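LysR family transcriptional regulator (Vibrio vulnificus, PDB 5B7H) probably acts as a DNA-binding, peroxide-responsive transcription factor of the LysR family (OxyR2), present here as its regulatory domain alone. Local coordinates at residues V75-G79 and M80-V84; T163-Q167 and M168-H172. The protein carries 1 engineered substitution. All blocks are in the same frame, centred on the assembly; numbering follows the deposited sequence. Where two conformers were deposited one is given.

Contact 1: V75-G79 and M80-V84; sequences VEIDG and MESRV
Ile77 and Met80 meet through the backbone: Met80 N donates to Ile77 O at 3.1 Å. The N-H...O angle of 163° shows a nearly straight bond, although the donor is tilted from the carbonyl plane. The same carbonyl oxygen accepts a second hydrogen bond, from a water that also donates to Met80 O, so one water ties both ends of the turn together. Beside this bond the two side chains meet at their roots, Ile77 CB 4.4 Å from Met80 CB. Chain bends at chi2 and chi3 fold the Met80 side chain back over the preceding peptide and set CE 3.4 Å from Gly79 O. Farther along, Ile77 holds CG1 between its backbone N and carbonyl carbon (chi1 55°), and the extended branch carries CD1 to 3.6 Å from Ser82 OG.

The bond closes a type II beta turn, Ile77 to Met80, and the chain enters strand 81-95 directly after it. Gly79 takes the third position with a positive phi of 86°, the conformation a type II turn asks for there and one that glycine adopts readily. Outside the turn, Ile77 rests on Leu58 and Met80 on Leu61, both of helix 54-62, while Met80 and Ser82 touch Val197 of strand 180-198.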
loop_
_atom_site.group_PDB
_atom_site.type_symbol
_atom_site.label_atom_id
_atom_site.label_comp_id
_atom_site.label_asym_id
_atom_site.label_seq_id
_atom_site.Cartn_x
_atom_site.Cartn_y
_atom_site.Cartn_z
ATOM N N VAL A 75 9.000 3.706 -19.246
ATOM C CA VAL A 75 7.744 4.452 -19.371
ATOM C C VAL A 75 8.108 5.724 -20.137
ATOM O O VAL A 75 9.275 6.047 -20.307
ATOM C CB VAL A 75 7.067 4.771 -18.030
ATOM C CG1 VAL A 75 6.598 3.484 -17.337
ATOM C CG2 VAL A 75 8.013 5.498 -17.073
ATOM N N GLU A 76 7.112 6.391 -20.712
ATOM C CA GLU A 76 7.419 7.587 -21.499
ATOM C C GLU A 76 7.884 8.703 -20.561
ATOM O O GLU A 76 7.142 9.147 -19.688
ATOM C CB GLU A 76 6.197 8.047 -22.292
ATOM C CG GLU A 76 6.300 7.918 -23.796
ATOM C CD GLU A 76 7.527 8.596 -24.420
ATOM O OE1 GLU A 76 8.122 9.531 -23.842
ATOM O OE2 GLU A 76 7.889 8.192 -25.534
ATOM N N ILE A 77 9.126 9.138 -20.747
ATOM C CA ILE A 77 9.794 10.181 -19.955
ATOM C C ILE A 77 10.562 11.152 -20.852
ATOM O O ILE A 77 11.651 11.625 -20.490
ATOM C CB ILE A 77 10.715 9.598 -18.857
ATOM C CG1 ILE A 77 11.715 8.640 -19.467
ATOM C CG2 ILE A 77 9.900 8.925 -17.742
ATOM C CD1 ILE A 77 12.728 8.109 -18.407
ATOM N N ASP A 78 10.005 11.479 -22.020
ATOM C CA ASP A 78 10.665 12.430 -22.901
ATOM C C ASP A 78 11.044 13.690 -22.133
ATOM O O ASP A 78 10.234 14.257 -21.390
ATOM C CB ASP A 78 9.724 12.790 -24.072
ATOM C CG ASP A 78 10.381 13.736 -25.115
ATOM O OD1 ASP A 78 10.700 13.276 -26.230
ATOM O OD2 ASP A 78 10.538 14.957 -24.844
ATOM N N GLY A 79 12.249 14.163 -22.388
ATOM C CA GLY A 79 12.717 15.424 -21.855
ATOM C C GLY A 79 13.324 15.317 -20.464
ATOM O O GLY A 79 13.933 16.292 -20.000
ATOM N N MET A 80 13.143 14.200 -19.766
ATOM C CA MET A 80 13.770 14.023 -18.457
ATOM C C MET A 80 15.094 13.280 -18.585
ATOM O O MET A 80 15.448 12.715 -19.632
ATOM C CB MET A 80 12.865 13.230 -17.506
ATOM C CG MET A 80 11.441 13.780 -17.329
ATOM S SD MET A 80 11.502 15.454 -16.481
ATOM C CE MET A 80 11.225 16.476 -17.898
ATOM N N GLU A 81 15.867 13.315 -17.527
ATOM C CA GLU A 81 17.094 12.553 -17.497
ATOM C C GLU A 81 16.814 11.335 -16.625
ATOM O O GLU A 81 16.059 11.412 -15.662
ATOM C CB GLU A 81 18.112 13.496 -16.898
ATOM C CG GLU A 81 19.406 13.039 -16.635
ATOM C CD GLU A 81 20.324 14.081 -17.193
ATOM O OE1 GLU A 81 19.857 15.216 -17.443
ATOM O OE2 GLU A 81 21.485 13.760 -17.420
ATOM N N SER A 82 17.356 10.191 -16.993
ATOM C CA SER A 82 17.138 8.966 -16.227
ATOM C C SER A 82 18.383 8.128 -16.136
ATOM O O SER A 82 19.288 8.211 -16.949
ATOM C CB SER A 82 15.945 8.158 -16.712
ATOM O OG SER A 82 16.260 7.537 -17.917
ATOM N N ARG A 83 18.394 7.283 -15.114
ATOM C CA ARG A 83 19.479 6.356 -14.879
ATOM C C ARG A 83 18.861 5.067 -14.360
ATOM O O ARG A 83 18.237 5.087 -13.297
ATOM C CB ARG A 83 20.427 6.928 -13.814
ATOM C CG ARG A 83 21.600 6.051 -13.545
ATOM C CD ARG A 83 22.725 6.860 -12.863
ATOM N NE ARG A 83 23.679 5.935 -12.337
ATOM C CZ ARG A 83 24.739 6.285 -11.658
ATOM N NH1 ARG A 83 24.948 7.576 -11.381
ATOM N NH2 ARG A 83 25.533 5.325 -11.200
ATOM N N VAL A 84 19.045 3.960 -15.069
ATOM C CA VAL A 84 18.618 2.649 -14.596
ATOM C C VAL A 84 19.612 2.163 -13.554
ATOM O O VAL A 84 20.827 2.212 -13.768
ATOM C CB VAL A 84 18.557 1.669 -15.761
ATOM C CG1 VAL A 84 18.353 0.228 -15.272
ATOM C CG2 VAL A 84 17.434 2.107 -16.709
HETATM O O HOH W 1 14.255 10.656 -20.773
#

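Contact 2: T163-Q167 and M168-H172; sequences TFIPQ and MAIDH
This is a strand-to-helix junction, in which the end of strand 163-166 runs straight into the short helix 167-171 and packs on its first turn within the LysR effector-binding (regulatory) domain. Pro166 sits at the N-cap. Its carbonyl oxygen accepts from Ala169 N at 3.0 Å, the donor standing well above the carbonyl plane, and more weakly from Ile170 N at 3.4 Å. The regular helical bond follows: Asp171 N meets Gln167 O at 2.9 Å, almost in line with the carbonyl.

Over this backbone bond runs a side-chain bridge between the same two residues. Gln167 NE2 donates to Asp171 OD2 at 2.9 Å with an N-H...O angle of 169°. The carboxylate oxygen lies in the plane of the Gln167 amide, yet the amide comes to it from above the carboxylate plane, and the two planes stand 47° apart. Gln167 reaches along the helix because its CG lies anti to the backbone N (chi1 -170°) and the chain then bends at chi2. Its other amide atom, OE1, accepts from Lys91, which fixes which way round the amide is held.

The side chains of Ile165 and Pro166 add apolar packing. In the conformer described, one of two modelled, Ile165 CG2 touches Ala169 CB at 4.0 Å and Ile170 CG1 at 4.1 Å, while Pro166 CG lies 4.1 Å from Ala169 CB. Asp88 of strand 81-95 accepts from Met168 N, a further tie at the helix start. Ile165 leans on Leu149 and Val153 of helix 149-157, strand 163-166 pairs with strand 81-95, and Ile170 reaches Val182 of strand 180-198.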
loop_
_atom_site.group_PDB
_atom_site.type_symbol
_atom_site.label_atom_id
_atom_site.label_comp_id
_atom_site.label_asym_id
_atom_site.label_seq_id
_atom_site.Cartn_x
_atom_site.Cartn_y
_atom_site.Cartn_z
ATOM N N THR A 163 -1.262 -14.270 -10.554
ATOM C CA THR A 163 -0.839 -12.963 -11.038
ATOM C C THR A 163 0.681 -12.903 -10.983
ATOM O O THR A 163 1.337 -13.838 -10.521
ATOM C CB THR A 163 -1.447 -11.841 -10.170
ATOM O OG1 THR A 163 -1.323 -10.588 -10.895
ATOM C CG2 THR A 163 -0.746 -11.741 -8.781
ATOM N N PHE A 164 1.221 -11.797 -11.482
ATOM C CA PHE A 164 2.651 -11.476 -11.481
ATOM C C PHE A 164 2.957 -10.536 -10.335
ATOM O O PHE A 164 2.251 -9.546 -10.131
ATOM C CB PHE A 164 3.068 -10.795 -12.789
ATOM C CG PHE A 164 2.631 -11.542 -14.042
ATOM C CD1 PHE A 164 1.499 -11.158 -14.745
ATOM C CD2 PHE A 164 3.370 -12.609 -14.530
ATOM C CE1 PHE A 164 1.139 -11.814 -15.904
ATOM C CE2 PHE A 164 2.997 -13.296 -15.685
ATOM C CZ PHE A 164 1.865 -12.901 -16.361
ATOM N N ILE A 165 4.054 -10.823 -9.622
ATOM C CA ILE A 165 4.496 -10.068 -8.440
ATOM C C ILE A 165 5.977 -9.721 -8.567
ATOM O O ILE A 165 6.778 -10.596 -8.918
ATOM C CB ILE A 165 4.304 -10.893 -7.146
ATOM C CG1 ILE A 165 2.820 -11.227 -6.958
ATOM C CG2 ILE A 165 4.744 -10.087 -5.931
ATOM C CD1 ILE A 165 1.950 -9.960 -6.940
ATOM N N PRO A 166 6.396 -8.505 -8.239
ATOM C CA PRO A 166 7.828 -8.203 -8.265
ATOM C C PRO A 166 8.551 -8.803 -7.065
ATOM O O PRO A 166 8.021 -8.895 -5.946
ATOM C CB PRO A 166 7.847 -6.663 -8.207
ATOM C CG PRO A 166 6.607 -6.282 -7.472
ATOM C CD PRO A 166 5.564 -7.363 -7.811
ATOM N N GLN A 167 9.795 -9.190 -7.334
ATOM C CA GLN A 167 10.638 -9.812 -6.335
ATOM C C GLN A 167 10.781 -8.949 -5.107
ATOM O O GLN A 167 10.767 -9.473 -3.984
ATOM C CB GLN A 167 12.009 -10.154 -6.907
ATOM C CG GLN A 167 12.818 -11.043 -5.933
ATOM C CD GLN A 167 12.174 -12.404 -5.715
ATOM O OE1 GLN A 167 11.749 -13.049 -6.679
ATOM N NE2 GLN A 167 12.125 -12.853 -4.467
ATOM N N MET A 168 10.873 -7.612 -5.278
ATOM C CA MET A 168 11.067 -6.820 -4.069
ATOM C C MET A 168 9.889 -6.930 -3.107
ATOM O O MET A 168 10.059 -6.773 -1.890
ATOM C CB MET A 168 11.402 -5.360 -4.393
ATOM C CG MET A 168 10.291 -4.651 -5.162
ATOM S SD MET A 168 10.591 -2.845 -5.316
ATOM C CE MET A 168 12.064 -2.847 -6.361
ATOM N N ALA A 169 8.683 -7.172 -3.624
ATOM C CA ALA A 169 7.543 -7.364 -2.720
ATOM C C ALA A 169 7.676 -8.662 -1.938
ATOM O O ALA A 169 7.378 -8.698 -0.718
ATOM C CB ALA A 169 6.234 -7.315 -3.518
ATOM N N ILE A 170 8.087 -9.736 -2.623
ATOM C CA ILE A 170 8.304 -11.008 -1.944
ATOM C C ILE A 170 9.366 -10.859 -0.872
ATOM O O ILE A 170 9.202 -11.348 0.269
ATOM C CB ILE A 170 8.707 -12.081 -2.964
ATOM C CG1 ILE A 170 7.587 -12.251 -3.985
ATOM C CG2 ILE A 170 8.954 -13.378 -2.237
ATOM C CD1 ILE A 170 7.987 -13.195 -5.124
ATOM N N ASP A 171 10.463 -10.168 -1.216
ATOM C CA ASP A 171 11.576 -10.034 -0.265
ATOM C C ASP A 171 11.201 -9.206 0.963
ATOM O O ASP A 171 11.861 -9.338 2.005
ATOM C CB ASP A 171 12.733 -9.360 -0.981
ATOM C CG ASP A 171 13.380 -10.271 -2.036
ATOM O OD1 ASP A 171 14.206 -9.773 -2.844
ATOM O OD2 ASP A 171 13.082 -11.489 -2.083
ATOM N N HIS A 172 10.123 -8.434 0.882
ATOM C CA HIS A 172 9.602 -7.584 1.949
ATOM C C HIS A 172 8.374 -8.157 2.630
ATOM O O HIS A 172 7.674 -7.440 3.370
ATOM C CB HIS A 172 9.386 -6.167 1.410
ATOM C CG HIS A 172 10.640 -5.354 1.438
ATOM N ND1 HIS A 172 11.039 -4.652 2.559
ATOM C CD2 HIS A 172 11.618 -5.184 0.512
ATOM C CE1 HIS A 172 12.213 -4.086 2.321
ATOM N NE2 HIS A 172 12.580 -4.379 1.086
#

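How the contacts relate
Contact 1 precedes contact 2 in the sequence, and the two do not interleave. Their centres are 24 Å apart and their nearest atoms about 11 Å, so neither touches the other. The link between them is strand 81-95: contact 1 includes its beginning, and farther along it pairs with strand 163-166 of contact 2, an outermost strand of the mixed sheet within this chain. Strand 180-198 borders 81-95 on its other side and is touched by side chains of both contacts. All four segments belong to one regulatory domain of the periplasmic-binding-protein type, in which strand 81-95 physically connects a surface turn, contact 1, with the partly buried contact 2 nearer the chain centre.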